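Local coordinates for ankyrin repeat domain protein (Legionella pneumophila subsp. pneumophila, PDB 6MCA) that is a bacterial effector with ankyrin repeats and a cysteine protease-like region that interacts with the host LARP7 component of the 7SK snRNP complex, at residues 156-169 with 180-194. Residues are numbered along the deposited sequence; the frame is centred on the assembly and turned at random. Where two conformers were deposited one is given.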
loop_
_atom_site.group_PDB
_atom_site.type_symbol
_atom_site.label_atom_id
_atom_site.label_comp_id
_atom_site.label_asym_id
_atom_site.label_seq_id
_atom_site.Cartn_x
_atom_site.Cartn_y
_atom_site.Cartn_z
ATOM N N ALA A 156 0.082 -3.291 -10.676
ATOM C CA ALA A 156 0.214 -4.714 -10.388
ATOM C C ALA A 156 -0.135 -5.018 -8.938
ATOM O O ALA A 156 -0.833 -6.000 -8.656
ATOM C CB ALA A 156 1.631 -5.187 -10.711
ATOM N N LYS A 157 0.335 -4.187 -8.001
ATOM C CA LYS A 157 -0.009 -4.401 -6.599
ATOM C C LYS A 157 -1.508 -4.249 -6.371
ATOM O O LYS A 157 -2.128 -5.071 -5.679
ATOM C CB LYS A 157 0.769 -3.426 -5.714
ATOM C CG LYS A 157 2.257 -3.717 -5.619
ATOM C CD LYS A 157 2.524 -5.041 -4.927
ATOM C CE LYS A 157 2.021 -5.028 -3.493
ATOM N NZ LYS A 157 2.079 -6.383 -2.880
ATOM N N LEU A 158 -2.110 -3.209 -6.958
ATOM C CA LEU A 158 -3.540 -2.985 -6.779
ATOM C C LEU A 158 -4.356 -4.131 -7.361
ATOM O O LEU A 158 -5.368 -4.537 -6.780
ATOM C CB LEU A 158 -3.943 -1.655 -7.417
ATOM C CG LEU A 158 -5.397 -1.221 -7.234
ATOM C CD1 LEU A 158 -5.732 -1.084 -5.757
ATOM C CD2 LEU A 158 -5.661 0.082 -7.969
ATOM N N ILE A 159 -3.927 -4.675 -8.500
ATOM C CA ILE A 159 -4.650 -5.791 -9.101
ATOM C C ILE A 159 -4.492 -7.048 -8.257
ATOM O O ILE A 159 -5.465 -7.775 -8.017
ATOM C CB ILE A 159 -4.180 -6.012 -10.550
ATOM C CG1 ILE A 159 -4.929 -5.072 -11.494
ATOM C CG2 ILE A 159 -4.373 -7.464 -10.965
ATOM C CD1 ILE A 159 -4.538 -5.226 -12.937
ATOM N N GLY A 160 -3.273 -7.325 -7.788
ATOM C CA GLY A 160 -3.066 -8.488 -6.943
ATOM C C GLY A 160 -3.885 -8.435 -5.668
ATOM O O GLY A 160 -4.349 -9.465 -5.174
ATOM N N HIS A 161 -4.083 -7.234 -5.124
ATOM C CA HIS A 161 -4.874 -7.114 -3.902
ATOM C C HIS A 161 -6.372 -7.177 -4.188
ATOM O O HIS A 161 -7.103 -7.926 -3.531
ATOM C CB HIS A 161 -4.517 -5.819 -3.172
ATOM C CG HIS A 161 -3.193 -5.866 -2.476
ATOM N ND1 HIS A 161 -2.778 -6.955 -1.739
ATOM C CD2 HIS A 161 -2.192 -4.958 -2.401
ATOM C CE1 HIS A 161 -1.578 -6.716 -1.243
ATOM N NE2 HIS A 161 -1.199 -5.511 -1.629
ATOM N N ARG A 162 -6.848 -6.398 -5.166
ATOM C CA ARG A 162 -8.282 -6.330 -5.437
ATOM C C ARG A 162 -8.824 -7.666 -5.925
ATOM O O ARG A 162 -9.925 -8.076 -5.538
ATOM C CB ARG A 162 -8.571 -5.237 -6.465
ATOM C CG ARG A 162 -8.357 -3.824 -5.961
ATOM C CD ARG A 162 -9.438 -3.405 -4.983
ATOM N NE ARG A 162 -9.348 -1.982 -4.672
ATOM C CZ ARG A 162 -9.767 -1.436 -3.535
ATOM N NH1 ARG A 162 -10.309 -2.195 -2.592
ATOM N NH2 ARG A 162 -9.640 -0.130 -3.341
ATOM N N PHE A 163 -8.073 -8.356 -6.779
ATOM C CA PHE A 163 -8.496 -9.640 -7.320
ATOM C C PHE A 163 -8.009 -10.821 -6.492
ATOM O O PHE A 163 -8.258 -11.969 -6.877
ATOM C CB PHE A 163 -8.017 -9.783 -8.769
ATOM C CG PHE A 163 -8.753 -8.900 -9.738
ATOM C CD1 PHE A 163 -9.988 -9.277 -10.240
ATOM C CD2 PHE A 163 -8.215 -7.689 -10.141
ATOM C CE1 PHE A 163 -10.671 -8.465 -11.128
ATOM C CE2 PHE A 163 -8.892 -6.872 -11.029
ATOM C CZ PHE A 163 -10.121 -7.262 -11.523
ATOM N N GLU A 164 -7.326 -10.565 -5.373
ATOM C CA GLU A 164 -6.879 -11.611 -4.449
ATOM C C GLU A 164 -6.022 -12.659 -5.156
ATOM O O GLU A 164 -6.191 -13.863 -4.958
ATOM C CB GLU A 164 -8.067 -12.267 -3.743
ATOM C CG GLU A 164 -8.859 -11.321 -2.855
ATOM C CD GLU A 164 -9.984 -12.018 -2.118
ATOM O OE1 GLU A 164 -11.018 -11.368 -1.855
ATOM O OE2 GLU A 164 -9.835 -13.217 -1.801
ATOM N N LEU A 165 -5.091 -12.197 -5.985
ATOM C CA LEU A 165 -4.225 -13.101 -6.724
ATOM C C LEU A 165 -3.147 -13.680 -5.816
ATOM O O LEU A 165 -2.664 -13.025 -4.887
ATOM C CB LEU A 165 -3.577 -12.378 -7.905
ATOM C CG LEU A 165 -4.535 -11.716 -8.896
ATOM C CD1 LEU A 165 -3.764 -11.046 -10.023
ATOM C CD2 LEU A 165 -5.519 -12.736 -9.447
ATOM N N GLN A 166 -2.772 -14.924 -6.095
ATOM C CA GLN A 166 -1.722 -15.616 -5.365
ATOM C C GLN A 166 -0.487 -15.764 -6.244
ATOM O O GLN A 166 -0.581 -15.821 -7.473
ATOM C CB GLN A 166 -2.193 -16.996 -4.894
ATOM C CG GLN A 166 -3.359 -16.960 -3.919
ATOM C CD GLN A 166 -3.615 -18.307 -3.270
ATOM O OE1 GLN A 166 -3.080 -19.329 -3.701
ATOM N NE2 GLN A 166 -4.437 -18.315 -2.226
ATOM N N GLY A 167 0.672 -15.825 -5.602
ATOM C CA GLY A 167 1.919 -16.017 -6.316
ATOM C C GLY A 167 2.606 -14.711 -6.664
ATOM O O GLY A 167 2.343 -13.649 -6.092
ATOM N N ASP A 168 3.509 -14.804 -7.633
ATOM C CA ASP A 168 4.311 -13.678 -8.080
ATOM C C ASP A 168 3.942 -13.293 -9.507
ATOM O O ASP A 168 3.189 -13.987 -10.196
ATOM C CB ASP A 168 5.808 -14.007 -8.001
ATOM C CG ASP A 168 6.246 -14.410 -6.608
ATOM O OD1 ASP A 168 5.848 -13.733 -5.638
ATOM O OD2 ASP A 168 6.993 -15.404 -6.487
ATOM N N VAL A 169 4.484 -12.156 -9.938
ATOM C CA VAL A 169 4.425 -11.745 -11.337
ATOM C C VAL A 169 5.607 -10.825 -11.602
ATOM O O VAL A 169 6.060 -10.098 -10.717
ATOM C CB VAL A 169 3.082 -11.062 -11.696
ATOM C CG1 VAL A 169 3.061 -9.612 -11.230
ATOM C CG2 VAL A 169 2.822 -11.155 -13.195
ATOM N N GLU A 180 10.713 -9.404 -9.891
ATOM C CA GLU A 180 9.586 -10.107 -9.302
ATOM C C GLU A 180 8.791 -9.188 -8.383
ATOM O O GLU A 180 9.342 -8.306 -7.717
ATOM C CB GLU A 180 10.063 -11.334 -8.526
ATOM C CG GLU A 180 10.212 -12.587 -9.376
ATOM C CD GLU A 180 9.807 -13.847 -8.635
ATOM O OE1 GLU A 180 9.558 -13.768 -7.413
ATOM O OE2 GLU A 180 9.736 -14.916 -9.276
ATOM N N LEU A 181 7.481 -9.413 -8.350
ATOM C CA LEU A 181 6.554 -8.665 -7.516
ATOM C C LEU A 181 5.611 -9.665 -6.870
ATOM O O LEU A 181 5.029 -10.511 -7.561
ATOM C CB LEU A 181 5.772 -7.634 -8.343
ATOM C CG LEU A 181 4.653 -6.832 -7.671
ATOM C CD1 LEU A 181 4.641 -5.414 -8.208
ATOM C CD2 LEU A 181 3.291 -7.482 -7.884
ATOM N N ASP A 182 5.467 -9.567 -5.552
ATOM C CA ASP A 182 4.661 -10.503 -4.777
ATOM C C ASP A 182 3.230 -9.978 -4.704
ATOM O O ASP A 182 2.975 -8.931 -4.099
ATOM C CB ASP A 182 5.259 -10.686 -3.384
ATOM C CG ASP A 182 4.542 -11.747 -2.573
ATOM O OD1 ASP A 182 3.729 -12.500 -3.152
ATOM O OD2 ASP A 182 4.794 -11.829 -1.353
ATOM N N TYR A 183 2.299 -10.709 -5.324
ATOM C CA TYR A 183 0.890 -10.335 -5.263
ATOM C C TYR A 183 0.379 -10.292 -3.829
ATOM O O TYR A 183 -0.506 -9.491 -3.507
ATOM C CB TYR A 183 0.047 -11.323 -6.073
ATOM C CG TYR A 183 -0.005 -11.060 -7.562
ATOM C CD1 TYR A 183 -0.003 -9.765 -8.064
ATOM C CD2 TYR A 183 -0.070 -12.113 -8.465
ATOM C CE1 TYR A 183 -0.059 -9.529 -9.426
ATOM C CE2 TYR A 183 -0.125 -11.886 -9.826
ATOM C CZ TYR A 183 -0.120 -10.594 -10.301
ATOM O OH TYR A 183 -0.174 -10.366 -11.656
ATOM N N GLU A 184 0.921 -11.143 -2.958
ATOM C CA GLU A 184 0.405 -11.315 -1.607
ATOM C C GLU A 184 1.140 -10.483 -0.565
ATOM O O GLU A 184 0.698 -10.437 0.587
ATOM C CB GLU A 184 0.466 -12.796 -1.214
ATOM C CG GLU A 184 -0.011 -13.736 -2.311
ATOM C CD GLU A 184 0.227 -15.197 -1.981
ATOM O OE1 GLU A 184 -0.374 -15.695 -1.006
ATOM O OE2 GLU A 184 1.018 -15.848 -2.697
ATOM N N GLY A 185 2.239 -9.829 -0.933
ATOM C CA GLY A 185 2.972 -9.022 0.028
ATOM C C GLY A 185 2.199 -7.764 0.382
ATOM O O GLY A 185 1.739 -7.030 -0.501
ATOM N N PHE A 186 2.051 -7.509 1.679
ATOM C CA PHE A 186 1.315 -6.352 2.169
ATOM C C PHE A 186 2.288 -5.264 2.602
ATOM O O PHE A 186 3.243 -5.533 3.338
ATOM C CB PHE A 186 0.402 -6.735 3.336
ATOM C CG PHE A 186 -0.345 -5.572 3.925
ATOM C CD1 PHE A 186 -1.494 -5.091 3.319
ATOM C CD2 PHE A 186 0.103 -4.956 5.082
ATOM C CE1 PHE A 186 -2.184 -4.020 3.857
ATOM C CE2 PHE A 186 -0.581 -3.883 5.625
ATOM C CZ PHE A 186 -1.727 -3.415 5.011
ATOM N N ILE A 187 2.041 -4.038 2.142
ATOM C CA ILE A 187 2.826 -2.867 2.515
ATOM C C ILE A 187 1.858 -1.819 3.046
ATOM O O ILE A 187 0.956 -1.382 2.322
ATOM C CB ILE A 187 3.638 -2.313 1.333
ATOM C CG1 ILE A 187 4.432 -3.436 0.660
ATOM C CG2 ILE A 187 4.569 -1.206 1.801
ATOM C CD1 ILE A 187 5.008 -3.059 -0.685
ATOM N N LEU A 188 2.051 -1.410 4.302
ATOM C CA LEU A 188 1.037 -0.616 4.993
ATOM C C LEU A 188 0.948 0.801 4.436
ATOM O O LEU A 188 -0.139 1.270 4.082
ATOM C CB LEU A 188 1.329 -0.591 6.493
ATOM C CG LEU A 188 0.305 0.135 7.366
ATOM C CD1 LEU A 188 -1.077 -0.474 7.191
ATOM C CD2 LEU A 188 0.727 0.101 8.826
ATOM N N GLU A 189 2.080 1.510 4.376
ATOM C CA GLU A 189 2.065 2.885 3.883
ATOM C C GLU A 189 1.618 2.942 2.428
ATOM O O GLU A 189 0.832 3.820 2.039
ATOM C CB GLU A 189 3.450 3.511 4.048
ATOM C CG GLU A 189 4.035 3.354 5.444
ATOM C CD GLU A 189 5.270 4.208 5.662
ATOM O OE1 GLU A 189 5.144 5.450 5.661
ATOM O OE2 GLU A 189 6.365 3.635 5.838
ATOM N N PHE A 190 2.115 2.010 1.610
ATOM C CA PHE A 190 1.645 1.896 0.236
ATOM C C PHE A 190 0.139 1.682 0.190
ATOM O O PHE A 190 -0.554 2.289 -0.634
ATOM C CB PHE A 190 2.373 0.750 -0.470
ATOM C CG PHE A 190 1.808 0.408 -1.822
ATOM C CD1 PHE A 190 2.186 1.125 -2.945
ATOM C CD2 PHE A 190 0.906 -0.633 -1.969
ATOM C CE1 PHE A 190 1.674 0.813 -4.191
ATOM C CE2 PHE A 190 0.387 -0.948 -3.211
ATOM C CZ PHE A 190 0.773 -0.224 -4.323
ATOM N N THR A 191 -0.383 0.821 1.068
ATOM C CA THR A 191 -1.814 0.541 1.069
ATOM C C THR A 191 -2.621 1.783 1.431
ATOM O O THR A 191 -3.638 2.075 0.793
ATOM C CB THR A 191 -2.128 -0.604 2.035
ATOM O OG1 THR A 191 -1.576 -1.824 1.524
ATOM C CG2 THR A 191 -3.629 -0.774 2.197
ATOM N N VAL A 192 -2.180 2.530 2.444
ATOM C CA VAL A 192 -2.886 3.750 2.831
ATOM C C VAL A 192 -2.908 4.740 1.673
ATOM O O VAL A 192 -3.956 5.312 1.331
ATOM C CB VAL A 192 -2.243 4.365 4.088
ATOM C CG1 VAL A 192 -2.919 5.679 4.445
ATOM C CG2 VAL A 192 -2.316 3.391 5.253
ATOM N N ALA A 193 -1.748 4.945 1.041
ATOM C CA ALA A 193 -1.670 5.888 -0.071
ATOM C C ALA A 193 -2.567 5.460 -1.230
ATOM O O ALA A 193 -3.304 6.284 -1.794
ATOM C CB ALA A 193 -0.220 6.033 -0.533
ATOM N N VAL A 194 -2.530 4.175 -1.587
ATOM C CA VAL A 194 -3.299 3.711 -2.734
ATOM C C VAL A 194 -4.793 3.726 -2.429
ATOM O O VAL A 194 -5.606 3.971 -3.324
ATOM C CB VAL A 194 -2.805 2.321 -3.182
ATOM C CG1 VAL A 194 -3.504 1.203 -2.419
ATOM C CG2 VAL A 194 -2.992 2.150 -4.683
HETATM O O HOH W 1 -0.415 -7.022 -4.617
HETATM O O HOH W 2 0.169 -3.693 -0.170
#
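K157 NZ is held by the carbonyl of D182, whose O lies 3.0 Å from NZ, and by a water that also donates to K157 O and Y183 O; G185 O is close too, at a modelled distance too short to take at face value. This ammonium pins the turn leaving a β-hairpin, strands 168-172 and 178-182, onto helix 147-162. Bends at chi2 and chi3 (-65° and -62°) carry NZ off the helix to the turn, with CD against L181 on the way and K157 CB 3.5 Å from F190 CZ. At the open end of the hairpin, V169 and L181 form a hydrogen-bonded antiparallel pair, with V169 N to L181 O at 2.9 Å and L181 N to V169 O; Y183 N donates to G167 O. Y183 plugs the angle between helix and hairpin: L165 CD1 sits over one ring face, 3.9 Å from the centroid, while G160, lacking a side chain, lets its CA come within 3.5 Å of Y183 CD1. Farther along, a second water links H161 NE2 with I187 N and T191 OG1, tying in helix 188-202, and W349 stacks on the H161 ring. At the solvent side, E184 OE2 receives G167 N at 2.9 Å, the N-H pointing almost straight (168°) but arriving from above the carboxylate plane.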